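Local structure of cytochrome c, mono-and diheme variant (Methylophaga aminisulfidivorans MP, 7C90) at residues A[148-151]-A[152-156]; A[156-159]-A[160-163]. The protein probably carries electrons through a covalently bound heme c, as a cytochrome cL associated with the methanol oxidation system of a marine bacterium. All coordinates share one frame; numbering follows the deposited sequence.

Interaction 1. Residues A[148-151]-A[152-156]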
loop_
_atom_site.group_PDB
_atom_site.type_symbol
_atom_site.label_atom_id
_atom_site.label_comp_id
_atom_site.label_asym_id
_atom_site.label_seq_id
_atom_site.Cartn_x
_atom_site.Cartn_y
_atom_site.Cartn_z
ATOM N N MET A 148 18.633 -5.415 10.293
ATOM C CA MET A 148 19.439 -5.623 9.063
ATOM C C MET A 148 20.106 -7.005 9.090
ATOM O O MET A 148 20.007 -7.721 8.063
ATOM C CB MET A 148 20.483 -4.536 8.892
ATOM C CG MET A 148 19.852 -3.239 8.406
ATOM S SD MET A 148 20.977 -1.839 8.632
ATOM C CE MET A 148 22.425 -2.338 7.719
ATOM N N ALA A 149 20.740 -7.399 10.189
ATOM C CA ALA A 149 21.365 -8.752 10.261
ATOM C C ALA A 149 20.299 -9.814 9.953
ATOM O O ALA A 149 20.573 -10.716 9.143
ATOM C CB ALA A 149 22.013 -9.002 11.598
ATOM N N TRP A 150 19.092 -9.689 10.509
ATOM C CA TRP A 150 18.014 -10.698 10.285
ATOM C C TRP A 150 17.613 -10.700 8.812
ATOM O O TRP A 150 17.433 -11.774 8.246
ATOM C CB TRP A 150 16.811 -10.481 11.232
ATOM C CG TRP A 150 15.774 -11.518 10.971
ATOM C CD1 TRP A 150 15.758 -12.805 11.424
ATOM C CD2 TRP A 150 14.685 -11.401 10.046
ATOM N NE1 TRP A 150 14.707 -13.478 10.877
ATOM C CE2 TRP A 150 14.043 -12.657 10.014
ATOM C CE3 TRP A 150 14.208 -10.364 9.236
ATOM C CZ2 TRP A 150 12.917 -12.895 9.228
ATOM C CZ3 TRP A 150 13.116 -10.612 8.434
ATOM C CH2 TRP A 150 12.472 -11.856 8.438
ATOM N N VAL A 151 17.447 -9.530 8.191
ATOM C CA VAL A 151 17.054 -9.427 6.762
ATOM C C VAL A 151 18.115 -10.140 5.914
ATOM O O VAL A 151 17.722 -10.844 4.921
ATOM C CB VAL A 151 16.830 -7.957 6.333
ATOM C CG1 VAL A 151 16.685 -7.824 4.831
ATOM C CG2 VAL A 151 15.610 -7.327 7.013
ATOM N N ARG A 152 19.409 -9.974 6.239
ATOM C CA ARG A 152 20.473 -10.645 5.444
ATOM C C ARG A 152 20.408 -12.165 5.680
ATOM O O ARG A 152 20.598 -12.866 4.732
ATOM C CB ARG A 152 21.855 -10.091 5.771
ATOM C CG ARG A 152 22.009 -8.619 5.447
ATOM C CD ARG A 152 21.623 -8.244 4.028
ATOM N NE ARG A 152 22.210 -6.943 3.763
ATOM C CZ ARG A 152 21.903 -6.135 2.758
ATOM N NH1 ARG A 152 20.978 -6.470 1.878
ATOM N NH2 ARG A 152 22.503 -4.965 2.673
ATOM N N SER A 153 20.056 -12.621 6.879
ATOM C CA SER A 153 20.101 -14.047 7.299
ATOM C C SER A 153 19.049 -14.854 6.529
ATOM O O SER A 153 19.264 -16.056 6.357
ATOM C CB SER A 153 19.910 -14.178 8.792
ATOM O OG SER A 153 18.537 -13.963 9.163
ATOM N N VAL A 154 17.960 -14.225 6.064
ATOM C CA VAL A 154 16.828 -14.948 5.403
ATOM C C VAL A 154 16.964 -14.847 3.891
ATOM O O VAL A 154 16.124 -15.399 3.220
ATOM C CB VAL A 154 15.456 -14.473 5.896
ATOM C CG1 VAL A 154 15.259 -14.892 7.334
ATOM C CG2 VAL A 154 15.232 -12.968 5.732
ATOM N N TYR A 155 18.040 -14.229 3.396
ATOM C CA TYR A 155 18.317 -14.045 1.947
ATOM C C TYR A 155 18.308 -15.385 1.219
ATOM O O TYR A 155 18.990 -16.313 1.701
ATOM C CB TYR A 155 19.715 -13.466 1.763
ATOM C CG TYR A 155 20.123 -13.093 0.367
ATOM C CD1 TYR A 155 19.521 -12.046 -0.319
ATOM C CD2 TYR A 155 21.210 -13.711 -0.223
ATOM C CE1 TYR A 155 19.942 -11.683 -1.588
ATOM C CE2 TYR A 155 21.659 -13.341 -1.478
ATOM C CZ TYR A 155 21.052 -12.303 -2.148
ATOM O OH TYR A 155 21.538 -11.931 -3.369
ATOM N N TRP A 156 17.652 -15.417 0.058
ATOM C CA TRP A 156 17.449 -16.611 -0.805
ATOM C C TRP A 156 17.909 -16.288 -2.220
ATOM O O TRP A 156 17.606 -17.061 -3.111
ATOM C CB TRP A 156 15.978 -17.082 -0.776
ATOM C CG TRP A 156 14.975 -16.092 -1.282
ATOM C CD1 TRP A 156 14.754 -15.725 -2.576
ATOM C CD2 TRP A 156 14.078 -15.303 -0.484
ATOM N NE1 TRP A 156 13.773 -14.772 -2.639
ATOM C CE2 TRP A 156 13.342 -14.494 -1.369
ATOM C CE3 TRP A 156 13.843 -15.188 0.885
ATOM C CZ2 TRP A 156 12.369 -13.600 -0.924
ATOM C CZ3 TRP A 156 12.898 -14.293 1.328
ATOM C CH2 TRP A 156 12.172 -13.514 0.430
#
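Trp-150 and Ser-153 meet where helix 141-153, the C-terminal helix of the cytochrome c core, packed on helix 74-87, runs out, and the carbonyl oxygen of Trp-150 illustrates how a helix end shares its last acceptors. Ser-153 OG donates to Trp-150 O at 2.6 Å, the short bond of the group, with the hydroxyl tilted 20° from the carbonyl plane. It reaches back because chi1 of 75° sets OG between the backbone N and the carbonyl carbon of its own residue. The same oxygen takes two weak backbone bonds, from the amides of Ser-153 and Val-154, so three donors grip one acceptor. Ser-153 N is itself divided, its better bond being the helical one to Ala-149 O at 3.0 Å. One residue earlier, Arg-152 N bonds to Met-148 O over 3.0 Å in regular alpha-helical fashion, and after the helix Tyr-155 N is held by Arg-152 O at 3.2 Å.

The polar end of Arg-152 is served by other parts of the fold. Its NH2 forms a salt bridge with Asp-117 and its NH1 bonds to the carbonyl of Asn-114, a heme-binding residue, while Trp-164 provides a cation-pi partner. The indole of Trp-150 packs in the other direction, against Phe-84, Glu-81 and Met-85 of helix 74-87, which leads into the heme-attachment segment.

Val-154 closes over one face of that indole with both methyls. CG2 makes a CH-pi contact over the six-membered ring, 4.1 Å from its centroid and only 13° off the normal. CG1 lies nearer the rim, 3.6 Å from Trp-150 CZ2, and CG2 also approaches the backbone, ending 3.4 Å from Val-151 O.

Interaction 2. Residues A[156-159]-A[160-163]; sequences WGSA and DKAD
Ser-158 lays its hydroxyl against the aliphatic part of Lys-161, with OG 3.4 Å from Lys-161 CG and 3.7 Å from Lys-161 CB. The partners are methylene carbons, so this is packing; the hydrogen bond of OG lies outside the two segments. A chi1 of 78° holds the hydroxyl over its own backbone and facing the lysine chain. The carboxylate of Asp-160 comes alongside the same small side chain, with OD1 3.7 Å from Ser-158 CB.

These side chains are gathered by two overlapping type I beta turns, a good example of how a loop without regular secondary structure can still bond to itself. In the first turn Lys-161 N reaches Ser-158 O at 3.4 Å, a weak bond. In the second Ala-162 N reaches Ala-159 O at 3.2 Å. The N-H of Ala-162 points well at its acceptor (155°), yet the donor stands above the carbonyl plane of Ala-159, 70° out of it, so the bond does not use a lone pair in the usual way. The methyl of Ala-162 follows its amide inward and lies 3.5 Å from Ala-159 O. Directly afterwards the chain folds again, with Ala-162 at the centre of an inverse gamma turn.

Further bonds tie the turns to their surroundings. Ser-158 O also accepts from the hydroxyl of Tyr-155, and Ser-158 N donates to Asp-107 OD2, to which Lys-161 NZ makes a long, weak ion pair. Asp-107 directly follows Asp-106, a sodium ligand, and the lysine side chain is about 8 Å from a bound sodium ion. The turns occupy the surface loop between helix 141-153 and helix 167-171, with Ala-159 touching Phe-173 just beyond the latter.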
loop_
_atom_site.group_PDB
_atom_site.type_symbol
_atom_site.label_atom_id
_atom_site.label_comp_id
_atom_site.label_asym_id
_atom_site.label_seq_id
_atom_site.Cartn_x
_atom_site.Cartn_y
_atom_site.Cartn_z
ATOM N N TRP A 156 17.652 -15.417 0.058
ATOM C CA TRP A 156 17.449 -16.611 -0.805
ATOM C C TRP A 156 17.909 -16.288 -2.220
ATOM O O TRP A 156 17.606 -17.061 -3.111
ATOM C CB TRP A 156 15.978 -17.082 -0.776
ATOM C CG TRP A 156 14.975 -16.092 -1.282
ATOM C CD1 TRP A 156 14.754 -15.725 -2.576
ATOM C CD2 TRP A 156 14.078 -15.303 -0.484
ATOM N NE1 TRP A 156 13.773 -14.772 -2.639
ATOM C CE2 TRP A 156 13.342 -14.494 -1.369
ATOM C CE3 TRP A 156 13.843 -15.188 0.885
ATOM C CZ2 TRP A 156 12.369 -13.600 -0.924
ATOM C CZ3 TRP A 156 12.898 -14.293 1.328
ATOM C CH2 TRP A 156 12.172 -13.514 0.430
ATOM N N GLY A 157 18.551 -15.137 -2.428
ATOM C CA GLY A 157 19.099 -14.753 -3.734
ATOM C C GLY A 157 20.483 -15.355 -3.967
ATOM O O GLY A 157 20.910 -16.209 -3.184
ATOM N N SER A 158 21.155 -14.911 -5.012
ATOM C CA SER A 158 22.470 -15.433 -5.455
ATOM C C SER A 158 23.585 -14.786 -4.625
ATOM O O SER A 158 23.447 -13.607 -4.250
ATOM C CB SER A 158 22.661 -15.188 -6.921
ATOM O OG SER A 158 23.015 -13.832 -7.146
ATOM N N ALA A 159 24.654 -15.533 -4.356
ATOM C CA ALA A 159 25.840 -15.061 -3.604
ATOM C C ALA A 159 26.522 -13.941 -4.390
ATOM O O ALA A 159 27.133 -13.061 -3.770
ATOM C CB ALA A 159 26.793 -16.208 -3.374
ATOM N N ASP A 160 26.442 -14.000 -5.713
ATOM C CA ASP A 160 27.167 -13.076 -6.620
ATOM C C ASP A 160 26.635 -11.653 -6.421
ATOM O O ASP A 160 27.375 -10.710 -6.688
ATOM C CB ASP A 160 27.054 -13.545 -8.075
ATOM C CG ASP A 160 27.148 -15.058 -8.230
ATOM O OD1 ASP A 160 26.152 -15.751 -7.897
ATOM O OD2 ASP A 160 28.222 -15.538 -8.657
ATOM N N LYS A 161 25.375 -11.491 -6.016
ATOM C CA LYS A 161 24.745 -10.145 -5.932
ATOM C C LYS A 161 24.743 -9.673 -4.470
ATOM O O LYS A 161 24.325 -8.537 -4.268
ATOM C CB LYS A 161 23.344 -10.146 -6.552
ATOM C CG LYS A 161 23.285 -10.564 -8.018
ATOM C CD LYS A 161 22.050 -10.077 -8.767
ATOM C CE LYS A 161 21.409 -11.134 -9.649
ATOM N NZ LYS A 161 20.006 -10.796 -10.002
ATOM N N ALA A 162 25.219 -10.493 -3.519
ATOM C CA ALA A 162 25.189 -10.203 -2.072
ATOM C C ALA A 162 26.377 -9.315 -1.687
ATOM O O ALA A 162 27.373 -9.837 -1.133
ATOM C CB ALA A 162 25.182 -11.488 -1.283
ATOM N N ASP A 163 26.271 -8.008 -1.937
ATOM C CA ASP A 163 27.415 -7.067 -1.809
ATOM C C ASP A 163 27.894 -6.989 -0.355
ATOM O O ASP A 163 29.069 -6.692 -0.186
ATOM C CB ASP A 163 27.113 -5.710 -2.446
ATOM C CG ASP A 163 27.008 -5.774 -3.964
ATOM O OD1 ASP A 163 27.656 -6.658 -4.569
ATOM O OD2 ASP A 163 26.271 -4.944 -4.543
#

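Overall arrangement
Interaction 1 comes first along the chain and interaction 2 begins at Trp-156, the residue they share; their centres are 11 Å apart. The chain passes from the end of helix 141-153, buried beside helix 74-87 and close to the heme, into the surface loop that leads to helix 167-171. Tyr-155 spans the junction: its hydroxyl, bonded to Ser-158 O, also packs near Ala-162 and Lys-161. Trp-156 continues the link by pairing through its backbone with Gly-105, next to the sodium ligand Asp-106, and by setting its ring edge-to-face with Phe-182 near the modelled C-terminus. Together the two contacts lead from the heme-bearing core past the sodium sites toward the C-terminal region.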